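Alcohol oxidase (PDB 6F74) binds FAD and belongs to the VAO-type flavoprotein oxidases, so it probably oxidises an organic substrate with molecular oxygen as electron acceptor. Local coordinates at residues A[153-158]-A[172-177]; A[55-60]-A[128-133]; A[94-99]-A[123-128]. One frame throughout, in Å; residues are numbered along the deposited sequence.

The three contacts cluster in one part of the fold, with their centres about 10 to 11 Å apart. Contacts 1 and 2 belong to one mixed four-stranded sheet, in the order 57-59, 128-131, 171-174, 152-155, so that contact 2 forms one edge pair, contact 1 the other, and the bonds between 128-131 and 171-174 join them. Along the chain, contact 3 forms within the span that contact 2 brings together and shares Tyr128 with it; contact 1 opens afterwards. Contacts 1 and 3 both touch FAD, at its adenosine and diphosphate and at its flavin respectively, whereas contact 2 carries an N-linked glycan at Asn131.

Contact 1: A[153-158]-A[172-177]; sequences VTSSTG and ELWLHS. With FAD (flavin-adenine dinucleotide), chain I.
Leu175 CD1 and Thr154 CG2 meet 3.9 Å apart and both press on the adenine of FAD, the methyl of Thr154 against C4A and C5A and that of Leu175 near the amino nitrogen N6A. Beside them Ser156 OG, set anti to its own carbonyl carbon (chi1 -69°), donates to adenine N7A at 2.7 Å. Thr154 O takes the ribose hydroxyl O2B, and a run of backbone N-H groups closes on one phosphate oxygen: Thr157 N reaches FAD O2A at 2.8 Å in a nearly straight bond (177°), Gly158 N adds a second, and Ser156 N a weak third. Thr157 OG1 donates to the other phosphate, at O1P, while accepting from His159 N. This glycine-containing loop leaving strand 152-155 and gripping the diphosphate fits the FAD-binding fold of the VAO family. Behind it, the parallel neighbour 171-174 fixes the strand. Val153 O receives Leu173 N at 2.6 Å, Ser155 N donates to Leu173 O at 3.0 Å, and Leu175 N to Ser155 O at 2.8 Å, the last bond carrying Leu175 to the adenine. One step further, Glu172 extends along the sheet face it shares with Ser155, bringing OE2 to 3.6 Å from Ser155 CB and into a salt bridge with Arg98. Replacing Glu172 with an alanine would probably leave the Arg98 guanidinium without this carboxylate and open a gap against Ser155 CB. Further along, His176 CB touches Ser156 O and lies over one face of the Trp174 ring, near its rim. Leu173, on the Thr154 face, and Leu175 both pack on Ile138 of helix 135-147 and on Ile296.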
loop_
_atom_site.group_PDB
_atom_site.type_symbol
_atom_site.label_atom_id
_atom_site.label_comp_id
_atom_site.label_asym_id
_atom_site.label_seq_id
_atom_site.Cartn_x
_atom_site.Cartn_y
_atom_site.Cartn_z
ATOM N N VAL A 153 14.474 10.210 6.087
ATOM C CA VAL A 153 13.325 9.352 5.943
ATOM C C VAL A 153 12.114 10.207 5.556
ATOM O O VAL A 153 11.817 11.199 6.192
ATOM C CB VAL A 153 13.075 8.537 7.244
ATOM C CG1 VAL A 153 11.899 7.597 7.065
ATOM C CG2 VAL A 153 14.330 7.729 7.626
ATOM N N THR A 154 11.411 9.803 4.510
ATOM C CA THR A 154 10.264 10.557 4.003
ATOM C C THR A 154 8.978 9.842 4.399
ATOM O O THR A 154 8.843 8.652 4.182
ATOM C CB THR A 154 10.363 10.741 2.468
ATOM O OG1 THR A 154 11.572 11.460 2.153
ATOM C CG2 THR A 154 9.131 11.508 1.890
ATOM N N SER A 155 8.048 10.584 5.001
ATOM C CA SER A 155 6.728 10.044 5.330
ATOM C C SER A 155 5.654 11.056 4.978
ATOM O O SER A 155 5.722 12.198 5.415
ATOM C CB SER A 155 6.678 9.685 6.796
ATOM O OG SER A 155 5.456 9.095 7.169
ATOM N N SER A 156 4.691 10.645 4.152
ATOM C CA SER A 156 3.447 11.427 3.987
ATOM C C SER A 156 2.417 11.073 5.044
ATOM O O SER A 156 1.768 11.974 5.565
ATOM C CB SER A 156 2.847 11.235 2.608
ATOM O OG SER A 156 3.690 11.847 1.627
ATOM N N THR A 157 2.276 9.773 5.350
ATOM C CA THR A 157 1.257 9.277 6.288
ATOM C C THR A 157 1.665 8.156 7.280
ATOM O O THR A 157 0.942 7.905 8.245
ATOM C CB THR A 157 0.024 8.721 5.507
ATOM O OG1 THR A 157 0.398 7.523 4.810
ATOM C CG2 THR A 157 -0.534 9.783 4.513
ATOM N N GLY A 158 2.784 7.478 7.054
ATOM C CA GLY A 158 3.137 6.296 7.827
ATOM C C GLY A 158 2.284 5.058 7.581
ATOM O O GLY A 158 2.295 4.123 8.382
ATOM N N GLU A 172 13.288 12.370 9.979
ATOM C CA GLU A 172 12.096 12.230 9.158
ATOM C C GLU A 172 11.644 13.564 8.535
ATOM O O GLU A 172 11.421 14.539 9.228
ATOM C CB GLU A 172 10.961 11.615 9.960
ATOM C CG GLU A 172 9.724 11.296 9.134
ATOM C CD GLU A 172 8.593 10.756 9.960
ATOM O OE1 GLU A 172 7.925 11.565 10.599
ATOM O OE2 GLU A 172 8.344 9.526 9.934
ATOM N N LEU A 173 11.518 13.583 7.215
ATOM C CA LEU A 173 10.772 14.612 6.528
ATOM C C LEU A 173 9.322 14.203 6.552
ATOM O O LEU A 173 8.890 13.359 5.737
ATOM C CB LEU A 173 11.275 14.757 5.092
ATOM C CG LEU A 173 10.505 15.770 4.232
ATOM C CD1 LEU A 173 10.651 17.186 4.767
ATOM C CD2 LEU A 173 11.018 15.652 2.818
ATOM N N TRP A 174 8.569 14.775 7.486
ATOM C CA TRP A 174 7.123 14.492 7.627
ATOM C C TRP A 174 6.296 15.500 6.817
ATOM O O TRP A 174 6.287 16.696 7.104
ATOM C CB TRP A 174 6.757 14.557 9.103
ATOM C CG TRP A 174 5.404 14.034 9.470
ATOM C CD1 TRP A 174 4.699 13.016 8.857
ATOM C CD2 TRP A 174 4.598 14.477 10.554
ATOM N NE1 TRP A 174 3.498 12.823 9.503
ATOM C CE2 TRP A 174 3.413 13.701 10.551
ATOM C CE3 TRP A 174 4.765 15.442 11.544
ATOM C CZ2 TRP A 174 2.403 13.865 11.506
ATOM C CZ3 TRP A 174 3.754 15.617 12.495
ATOM C CH2 TRP A 174 2.585 14.827 12.459
ATOM N N LEU A 175 5.603 15.003 5.791
ATOM C CA LEU A 175 4.896 15.853 4.831
ATOM C C LEU A 175 3.415 16.022 5.111
ATOM O O LEU A 175 2.710 16.655 4.333
ATOM C CB LEU A 175 5.131 15.305 3.429
ATOM C CG LEU A 175 6.614 15.335 3.014
ATOM C CD1 LEU A 175 6.777 14.581 1.700
ATOM C CD2 LEU A 175 7.151 16.758 2.889
ATOM N N HIS A 176 2.942 15.512 6.240
ATOM C CA HIS A 176 1.495 15.431 6.525
ATOM C C HIS A 176 0.800 16.801 6.538
ATOM O O HIS A 176 -0.352 16.905 6.175
ATOM C CB HIS A 176 1.289 14.664 7.823
ATOM C CG HIS A 176 -0.139 14.436 8.187
ATOM N ND1 HIS A 176 -0.697 14.945 9.334
ATOM C CD2 HIS A 176 -1.108 13.715 7.582
ATOM C CE1 HIS A 176 -1.960 14.573 9.405
ATOM N NE2 HIS A 176 -2.223 13.796 8.377
ATOM N N SER A 177 1.500 17.864 6.926
ATOM C CA SER A 177 0.937 19.238 6.847
ATOM C C SER A 177 1.426 20.067 5.658
ATOM O O SER A 177 1.303 21.294 5.669
ATOM C CB SER A 177 1.224 20.007 8.138
ATOM O OG SER A 177 0.838 19.256 9.265
HETATM P PA FAD I . 4.062 6.444 3.697
HETATM O O1A FAD I . 4.408 5.404 4.759
HETATM O O2A FAD I . 3.936 7.859 4.168
HETATM O O5B FAD I . 5.159 6.337 2.567
HETATM C C5B FAD I . 5.261 5.158 1.817
HETATM C C4B FAD I . 6.554 5.191 1.021
HETATM O O4B FAD I . 6.445 6.269 0.108
HETATM C C3B FAD I . 7.814 5.453 1.805
HETATM O O3B FAD I . 8.894 4.835 1.094
HETATM C C2B FAD I . 8.014 6.945 1.710
HETATM O O2B FAD I . 9.380 7.380 1.716
HETATM C C1B FAD I . 7.446 7.247 0.350
HETATM N N9A FAD I . 6.829 8.567 0.184
HETATM C C8A FAD I . 5.687 8.995 0.740
HETATM N N7A FAD I . 5.396 10.247 0.337
HETATM C C5A FAD I . 6.365 10.615 -0.496
HETATM C C6A FAD I . 6.631 11.825 -1.273
HETATM N N6A FAD I . 5.740 12.838 -1.170
HETATM N N1A FAD I . 7.759 11.850 -2.030
HETATM C C2A FAD I . 8.606 10.790 -2.077
HETATM N N3A FAD I . 8.405 9.630 -1.399
HETATM C C4A FAD I . 7.306 9.506 -0.610
HETATM N N1 FAD I . -2.981 0.376 -1.222
HETATM C C2 FAD I . -3.782 0.123 -2.282
HETATM O O2 FAD I . -3.256 -0.039 -3.413
HETATM N N3 FAD I . -5.124 0.066 -2.168
HETATM C C4 FAD I . -5.756 0.220 -0.992
HETATM O O4 FAD I . -6.998 0.148 -0.886
HETATM C C4X FAD I . -4.952 0.481 0.221
HETATM N N5 FAD I . -5.529 0.636 1.430
HETATM C C5X FAD I . -4.765 0.884 2.523
HETATM C C6 FAD I . -5.380 1.060 3.762
HETATM C C7 FAD I . -4.648 1.334 4.904
HETATM C C7M FAD I . -5.469 1.471 6.162
HETATM C C8 FAD I . -3.165 1.460 4.812
HETATM C C8M FAD I . -2.289 1.806 6.007
HETATM C C9 FAD I . -2.545 1.260 3.582
HETATM C C9A FAD I . -3.278 0.984 2.415
HETATM N N10 FAD I . -2.681 0.807 1.136
HETATM C C10 FAD I . -3.496 0.548 0.026
HETATM C "C1'" FAD I . -1.214 0.797 0.930
HETATM C "C2'" FAD I . -0.523 2.026 0.438
HETATM O "O2'" FAD I . -0.672 2.054 -0.980
HETATM C "C3'" FAD I . 0.972 1.930 0.762
HETATM O "O3'" FAD I . 1.194 1.620 2.149
HETATM C "C4'" FAD I . 1.715 3.206 0.390
HETATM O "O4'" FAD I . 3.103 3.059 0.701
HETATM C "C5'" FAD I . 1.133 4.414 1.108
HETATM O "O5'" FAD I . 1.829 5.592 0.741
HETATM P P FAD I . 1.832 6.710 1.861
HETATM O O1P FAD I . 0.435 6.921 2.375
HETATM O O2P FAD I . 2.603 7.859 1.300
HETATM O O3P FAD I . 2.681 5.945 3.007
#

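Contact 2: A[55-60]-A[128-133]; sequences GKLIKT and YAVNAS. With NAG (2-acetamido-2-deoxy-beta-D-glucopyranose), chain J.
The ring of Tyr128 is met obliquely by two residues of the facing strand: Leu57 CD1 stands 3.8 Å from Tyr128 CD1, and Lys59 CB is 3.8 Å from Tyr128 CE1. With CG anti to its carbonyl carbon (chi1 -80°), the tyrosine puts this ring side against strand 57-59, while the Lys59 chain runs on past it to a cation-pi contact with Tyr127. Leu57 CD1 also reaches Val130 CG2 at 4.0 Å, so one leucine methyl bridges two side chains of the same sheet face. On the reverse face Ile58 and Ala129 are paired. Thr60 CG2 touches the backbone N of Ala129, and Ile58 CD1 approaches Asn131 CB at 4.1 Å. Asn131, within the sequon Asn-Ala-Ser, carries the N-linked sugar through ND2, 1.4 Å from NAG C1. Its backbone centres an inverse gamma turn, with which the strand ends. Lys56 stretches alongside Asn131 O towards Ser133, and its NZ forms a salt bridge with Asp137, whose carboxylate also accepts from Ser133 N; the charge of the lysine is therefore probably balanced at the end of its chain. The backbones join in a short antiparallel pairing. Ile58 and Ala129 form the hydrogen-bonded pair, Ile58 N to Ala129 O at 2.7 Å and Ala129 N to Ile58 O at 2.9 Å, and Asn131 N reaches Lys56 O at 2.8 Å. Trp45, Phe48 and Leu52 of helix 42-52 cover the Leu57 and Val130 face, where Trp45 stacks on Tyr128; helix 135-147 adds Thr141 against Val130, and strand 171-174 continues the sheet beyond 128-131.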
loop_
_atom_site.group_PDB
_atom_site.type_symbol
_atom_site.label_atom_id
_atom_site.label_comp_id
_atom_site.label_asym_id
_atom_site.label_seq_id
_atom_site.Cartn_x
_atom_site.Cartn_y
_atom_site.Cartn_z
ATOM N N GLY A 55 9.135 24.837 17.052
ATOM C CA GLY A 55 8.016 23.873 17.074
ATOM C C GLY A 55 7.970 22.883 15.905
ATOM O O GLY A 55 7.413 21.798 16.053
ATOM N N LYS A 56 8.566 23.231 14.767
ATOM C CA LYS A 56 8.563 22.328 13.594
ATOM C C LYS A 56 9.447 21.093 13.762
ATOM O O LYS A 56 9.134 20.051 13.216
ATOM C CB LYS A 56 8.925 23.092 12.326
ATOM C CG LYS A 56 7.835 24.069 11.904
ATOM C CD LYS A 56 8.314 24.928 10.751
ATOM C CE LYS A 56 7.343 26.059 10.398
ATOM N NZ LYS A 56 6.487 25.651 9.304
ATOM N N LEU A 57 10.539 21.199 14.509
ATOM C CA LEU A 57 11.410 20.049 14.762
ATOM C C LEU A 57 10.870 19.293 15.971
ATOM O O LEU A 57 10.793 19.830 17.048
ATOM C CB LEU A 57 12.855 20.484 15.031
ATOM C CG LEU A 57 13.877 19.369 15.331
ATOM C CD1 LEU A 57 14.112 18.469 14.137
ATOM C CD2 LEU A 57 15.172 19.949 15.899
ATOM N N ILE A 58 10.519 18.032 15.777
ATOM C CA ILE A 58 9.982 17.215 16.855
ATOM C C ILE A 58 10.986 16.118 17.173
ATOM O O ILE A 58 11.417 15.407 16.274
ATOM C CB ILE A 58 8.648 16.613 16.442
ATOM C CG1 ILE A 58 7.614 17.731 16.216
ATOM C CG2 ILE A 58 8.139 15.617 17.496
ATOM C CD1 ILE A 58 6.386 17.295 15.414
ATOM N N LYS A 59 11.369 16.005 18.442
ATOM C CA LYS A 59 12.121 14.859 18.925
ATOM C C LYS A 59 11.102 13.771 19.108
ATOM O O LYS A 59 10.140 13.941 19.853
ATOM C CB LYS A 59 12.830 15.133 20.233
ATOM C CG LYS A 59 13.627 13.917 20.706
ATOM C CD LYS A 59 14.338 14.179 22.016
ATOM C CE LYS A 59 15.392 13.125 22.314
ATOM N NZ LYS A 59 14.944 11.752 21.961
ATOM N N THR A 60 11.270 12.661 18.401
ATOM C CA THR A 60 10.222 11.686 18.372
ATOM C C THR A 60 10.208 10.917 19.677
ATOM O O THR A 60 11.228 10.871 20.415
ATOM C CB THR A 60 10.341 10.739 17.167
ATOM O OG1 THR A 60 11.517 9.923 17.261
ATOM C CG2 THR A 60 10.316 11.563 15.854
ATOM N N TYR A 128 14.286 12.045 14.918
ATOM C CA TYR A 128 13.709 13.391 14.807
ATOM C C TYR A 128 12.794 13.432 13.613
ATOM O O TYR A 128 13.011 12.700 12.649
ATOM C CB TYR A 128 14.799 14.462 14.611
ATOM C CG TYR A 128 15.525 14.895 15.860
ATOM C CD1 TYR A 128 14.946 15.791 16.753
ATOM C CD2 TYR A 128 16.795 14.437 16.132
ATOM C CE1 TYR A 128 15.635 16.229 17.889
ATOM C CE2 TYR A 128 17.489 14.843 17.248
ATOM C CZ TYR A 128 16.908 15.737 18.143
ATOM O OH TYR A 128 17.611 16.117 19.268
ATOM N N ALA A 129 11.784 14.277 13.675
ATOM C CA ALA A 129 10.965 14.600 12.513
ATOM C C ALA A 129 10.833 16.097 12.364
ATOM O O ALA A 129 10.779 16.812 13.358
ATOM C CB ALA A 129 9.586 13.971 12.653
ATOM N N VAL A 130 10.790 16.579 11.125
ATOM C CA VAL A 130 10.422 17.971 10.832
ATOM C C VAL A 130 8.979 17.975 10.325
ATOM O O VAL A 130 8.671 17.347 9.310
ATOM C CB VAL A 130 11.375 18.574 9.798
ATOM C CG1 VAL A 130 10.901 19.948 9.348
ATOM C CG2 VAL A 130 12.781 18.657 10.373
ATOM N N ASN A 131 8.099 18.650 11.058
ATOM C CA ASN A 131 6.722 18.848 10.644
ATOM C C ASN A 131 6.723 19.916 9.538
ATOM O O ASN A 131 6.539 21.103 9.809
ATOM C CB ASN A 131 5.853 19.261 11.855
ATOM C CG ASN A 131 4.433 19.597 11.478
ATOM O OD1 ASN A 131 3.991 19.265 10.392
ATOM N ND2 ASN A 131 3.715 20.268 12.385
ATOM N N ALA A 132 6.981 19.471 8.304
ATOM C CA ALA A 132 7.217 20.371 7.176
ATOM C C ALA A 132 5.906 20.783 6.551
ATOM O O ALA A 132 5.132 19.917 6.146
ATOM C CB ALA A 132 8.088 19.684 6.132
ATOM N N SER A 133 5.646 22.082 6.500
ATOM C CA SER A 133 4.430 22.638 5.856
ATOM C C SER A 133 4.692 23.634 4.715
ATOM O O SER A 133 3.754 24.102 4.110
ATOM C CB SER A 133 3.504 23.278 6.922
ATOM O OG SER A 133 4.202 24.262 7.663
HETATM C C1 NAG J . 2.362 20.735 12.277
HETATM C C2 NAG J . 1.629 20.789 13.603
HETATM C C3 NAG J . 0.196 21.235 13.345
HETATM C C4 NAG J . 0.169 22.648 12.780
HETATM C C5 NAG J . 0.966 22.627 11.489
HETATM C C6 NAG J . 1.112 24.066 10.980
HETATM C C7 NAG J . 2.349 19.088 15.227
HETATM C C8 NAG J . 2.111 17.682 15.694
HETATM N N2 NAG J . 1.574 19.473 14.216
HETATM O O3 NAG J . -0.577 21.133 14.540
HETATM O O4 NAG J . -1.205 23.086 12.562
HETATM O O5 NAG J . 2.283 22.041 11.662
HETATM O O6 NAG J . 1.970 24.072 9.835
HETATM O O7 NAG J . 3.196 19.804 15.733
#

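Contact 3: A[94-99]-A[123-128]; sequences DPIGRN and GSLPYY. With FAD (flavin-adenine dinucleotide), chain I.
Ile96 fills the apolar part of this loop-to-loop contact, its CD1 standing 3.8 Å from Leu125 CD1 and its CG2 3.9 Å from Pro126 CD. Its CG1 lies between the backbone N and the carbonyl carbon (chi1 58°), which sends the ethyl branch towards the leucine and leaves CG2 for the proline. Carbon against a charged group forms the second kind of contact. The Arg98 and Leu125 side chains run past one another head to tail, Leu125 CD2 3.9 Å from Arg98 NE, and Pro126 CD comes obliquely to the same guanidinium. No hydrogen bond joins the two segments; the polar work is done inside 94-99. A type I turn from Asp94 to Gly97 is reinforced by an Asx turn, in which Ile96 N donates to Asp94 OD1 at 2.9 Å through the anti lone pair. Both segments belong to the long irregular connection between helix 88-93 and strand 128-131, which leads into the four-stranded sheet beside the FAD site. The remaining bonds are those of the arginine. Its chain bends at chi2 (-77°), and NH1 then donates to Gly97 O at 2.9 Å from above the carbonyl plane, with the oxygen close to the guanidinium plane. A salt bridge from NE to Asp166 probably limits rotation of the group. Towards the cofactor, Asn99 CB lies 3.4 Å from the flavin methyl C8M of FAD; Pro126 O, for its part, accepts a hydrogen bond from Thr60 OG1.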
loop_
_atom_site.group_PDB
_atom_site.type_symbol
_atom_site.label_atom_id
_atom_site.label_comp_id
_atom_site.label_asym_id
_atom_site.label_seq_id
_atom_site.Cartn_x
_atom_site.Cartn_y
_atom_site.Cartn_z
ATOM N N ASP A 94 0.580 11.224 14.657
ATOM C CA ASP A 94 1.910 11.302 15.240
ATOM C C ASP A 94 2.963 11.157 14.119
ATOM O O ASP A 94 2.769 10.378 13.182
ATOM C CB ASP A 94 2.073 10.160 16.230
ATOM C CG ASP A 94 3.301 10.318 17.081
ATOM O OD1 ASP A 94 4.442 10.130 16.567
ATOM O OD2 ASP A 94 3.128 10.656 18.278
ATOM N N PRO A 95 4.090 11.883 14.211
ATOM C CA PRO A 95 5.146 11.775 13.198
ATOM C C PRO A 95 5.730 10.394 12.987
ATOM O O PRO A 95 6.209 10.118 11.897
ATOM C CB PRO A 95 6.231 12.718 13.718
ATOM C CG PRO A 95 5.883 13.054 15.115
ATOM C CD PRO A 95 4.408 12.948 15.194
ATOM N N ILE A 96 5.739 9.548 14.014
ATOM C CA ILE A 96 6.170 8.157 13.868
ATOM C C ILE A 96 5.032 7.162 14.186
ATOM O O ILE A 96 5.267 6.015 14.579
ATOM C CB ILE A 96 7.427 7.832 14.669
ATOM C CG1 ILE A 96 7.213 8.127 16.143
ATOM C CG2 ILE A 96 8.596 8.669 14.145
ATOM C CD1 ILE A 96 8.236 7.479 17.042
ATOM N N GLY A 97 3.809 7.616 13.984
ATOM C CA GLY A 97 2.660 6.730 14.059
ATOM C C GLY A 97 2.588 5.899 12.795
ATOM O O GLY A 97 2.741 6.444 11.682
ATOM N N ARG A 98 2.362 4.599 12.971
ATOM C CA ARG A 98 2.369 3.652 11.887
ATOM C C ARG A 98 1.112 2.786 11.879
ATOM O O ARG A 98 0.793 2.120 12.862
ATOM C CB ARG A 98 3.592 2.753 12.027
ATOM C CG ARG A 98 4.909 3.517 11.851
ATOM C CD ARG A 98 5.201 3.799 10.408
ATOM N NE ARG A 98 6.407 4.598 10.245
ATOM C CZ ARG A 98 6.492 5.925 10.385
ATOM N NH1 ARG A 98 5.438 6.649 10.742
ATOM N NH2 ARG A 98 7.675 6.536 10.244
ATOM N N ASN A 99 0.373 2.820 10.771
ATOM C CA ASN A 99 -0.809 1.977 10.638
ATOM C C ASN A 99 -0.435 0.479 10.727
ATOM O O ASN A 99 -1.032 -0.272 11.458
ATOM C CB ASN A 99 -1.494 2.250 9.314
ATOM C CG ASN A 99 -2.510 3.348 9.401
ATOM O OD1 ASN A 99 -3.671 3.102 9.160
ATOM N ND2 ASN A 99 -2.083 4.560 9.738
ATOM N N GLY A 123 13.484 1.788 18.180
ATOM C CA GLY A 123 13.789 0.805 17.160
ATOM C C GLY A 123 14.285 1.475 15.899
ATOM O O GLY A 123 15.215 2.306 15.926
ATOM N N SER A 124 13.661 1.103 14.795
ATOM C CA SER A 124 13.990 1.595 13.494
ATOM C C SER A 124 13.125 2.795 13.089
ATOM O O SER A 124 13.138 3.203 11.930
ATOM C CB SER A 124 13.842 0.462 12.489
ATOM O OG SER A 124 12.525 -0.079 12.509
ATOM N N LEU A 125 12.378 3.365 14.017
ATOM C CA LEU A 125 11.615 4.561 13.718
ATOM C C LEU A 125 12.539 5.752 13.813
ATOM O O LEU A 125 13.448 5.728 14.624
ATOM C CB LEU A 125 10.434 4.716 14.682
ATOM C CG LEU A 125 9.348 3.640 14.631
ATOM C CD1 LEU A 125 8.284 3.908 15.664
ATOM C CD2 LEU A 125 8.693 3.580 13.277
ATOM N N PRO A 126 12.307 6.803 12.996
ATOM C CA PRO A 126 13.100 8.031 13.038
ATOM C C PRO A 126 13.166 8.687 14.408
ATOM O O PRO A 126 12.192 8.684 15.163
ATOM C CB PRO A 126 12.358 8.971 12.063
ATOM C CG PRO A 126 11.682 8.062 11.130
ATOM C CD PRO A 126 11.268 6.871 11.948
ATOM N N TYR A 127 14.333 9.263 14.689
ATOM C CA TYR A 127 14.664 9.876 15.976
ATOM C C TYR A 127 14.231 11.349 16.040
ATOM O O TYR A 127 13.851 11.857 17.101
ATOM C CB TYR A 127 16.162 9.684 16.196
ATOM C CG TYR A 127 16.706 10.027 17.570
ATOM C CD1 TYR A 127 16.691 9.092 18.622
ATOM C CD2 TYR A 127 17.279 11.263 17.804
ATOM C CE1 TYR A 127 17.220 9.390 19.848
ATOM C CE2 TYR A 127 17.787 11.587 19.049
ATOM C CZ TYR A 127 17.782 10.649 20.058
ATOM O OH TYR A 127 18.310 11.039 21.262
ATOM N N TYR A 128 14.286 12.045 14.918
ATOM C CA TYR A 128 13.709 13.391 14.807
ATOM C C TYR A 128 12.794 13.432 13.613
ATOM O O TYR A 128 13.011 12.700 12.649
ATOM C CB TYR A 128 14.799 14.462 14.611
ATOM C CG TYR A 128 15.525 14.895 15.860
ATOM C CD1 TYR A 128 14.946 15.791 16.753
ATOM C CD2 TYR A 128 16.795 14.437 16.132
ATOM C CE1 TYR A 128 15.635 16.229 17.889
ATOM C CE2 TYR A 128 17.489 14.843 17.248
ATOM C CZ TYR A 128 16.908 15.737 18.143
ATOM O OH TYR A 128 17.611 16.117 19.268
HETATM P PA FAD I . 4.062 6.444 3.697
HETATM O O1A FAD I . 4.408 5.404 4.759
HETATM O O2A FAD I . 3.936 7.859 4.168
HETATM O O5B FAD I . 5.159 6.337 2.567
HETATM C C5B FAD I . 5.261 5.158 1.817
HETATM C C4B FAD I . 6.554 5.191 1.021
HETATM O O4B FAD I . 6.445 6.269 0.108
HETATM C C3B FAD I . 7.814 5.453 1.805
HETATM O O3B FAD I . 8.894 4.835 1.094
HETATM C C2B FAD I . 8.014 6.945 1.710
HETATM O O2B FAD I . 9.380 7.380 1.716
HETATM C C1B FAD I . 7.446 7.247 0.350
HETATM N N9A FAD I . 6.829 8.567 0.184
HETATM C C8A FAD I . 5.687 8.995 0.740
HETATM N N7A FAD I . 5.396 10.247 0.337
HETATM C C5A FAD I . 6.365 10.615 -0.496
HETATM C C6A FAD I . 6.631 11.825 -1.273
HETATM N N6A FAD I . 5.740 12.838 -1.170
HETATM N N1A FAD I . 7.759 11.850 -2.030
HETATM C C2A FAD I . 8.606 10.790 -2.077
HETATM N N3A FAD I . 8.405 9.630 -1.399
HETATM C C4A FAD I . 7.306 9.506 -0.610
HETATM N N1 FAD I . -2.981 0.376 -1.222
HETATM C C2 FAD I . -3.782 0.123 -2.282
HETATM O O2 FAD I . -3.256 -0.039 -3.413
HETATM N N3 FAD I . -5.124 0.066 -2.168
HETATM C C4 FAD I . -5.756 0.220 -0.992
HETATM O O4 FAD I . -6.998 0.148 -0.886
HETATM C C4X FAD I . -4.952 0.481 0.221
HETATM N N5 FAD I . -5.529 0.636 1.430
HETATM C C5X FAD I . -4.765 0.884 2.523
HETATM C C6 FAD I . -5.380 1.060 3.762
HETATM C C7 FAD I . -4.648 1.334 4.904
HETATM C C7M FAD I . -5.469 1.471 6.162
HETATM C C8 FAD I . -3.165 1.460 4.812
HETATM C C8M FAD I . -2.289 1.806 6.007
HETATM C C9 FAD I . -2.545 1.260 3.582
HETATM C C9A FAD I . -3.278 0.984 2.415
HETATM N N10 FAD I . -2.681 0.807 1.136
HETATM C C10 FAD I . -3.496 0.548 0.026
HETATM C "C1'" FAD I . -1.214 0.797 0.930
HETATM C "C2'" FAD I . -0.523 2.026 0.438
HETATM O "O2'" FAD I . -0.672 2.054 -0.980
HETATM C "C3'" FAD I . 0.972 1.930 0.762
HETATM O "O3'" FAD I . 1.194 1.620 2.149
HETATM C "C4'" FAD I . 1.715 3.206 0.390
HETATM O "O4'" FAD I . 3.103 3.059 0.701
HETATM C "C5'" FAD I . 1.133 4.414 1.108
HETATM O "O5'" FAD I . 1.829 5.592 0.741
HETATM P P FAD I . 1.832 6.710 1.861
HETATM O O1P FAD I . 0.435 6.921 2.375
HETATM O O2P FAD I . 2.603 7.859 1.300
HETATM O O3P FAD I . 2.681 5.945 3.007
#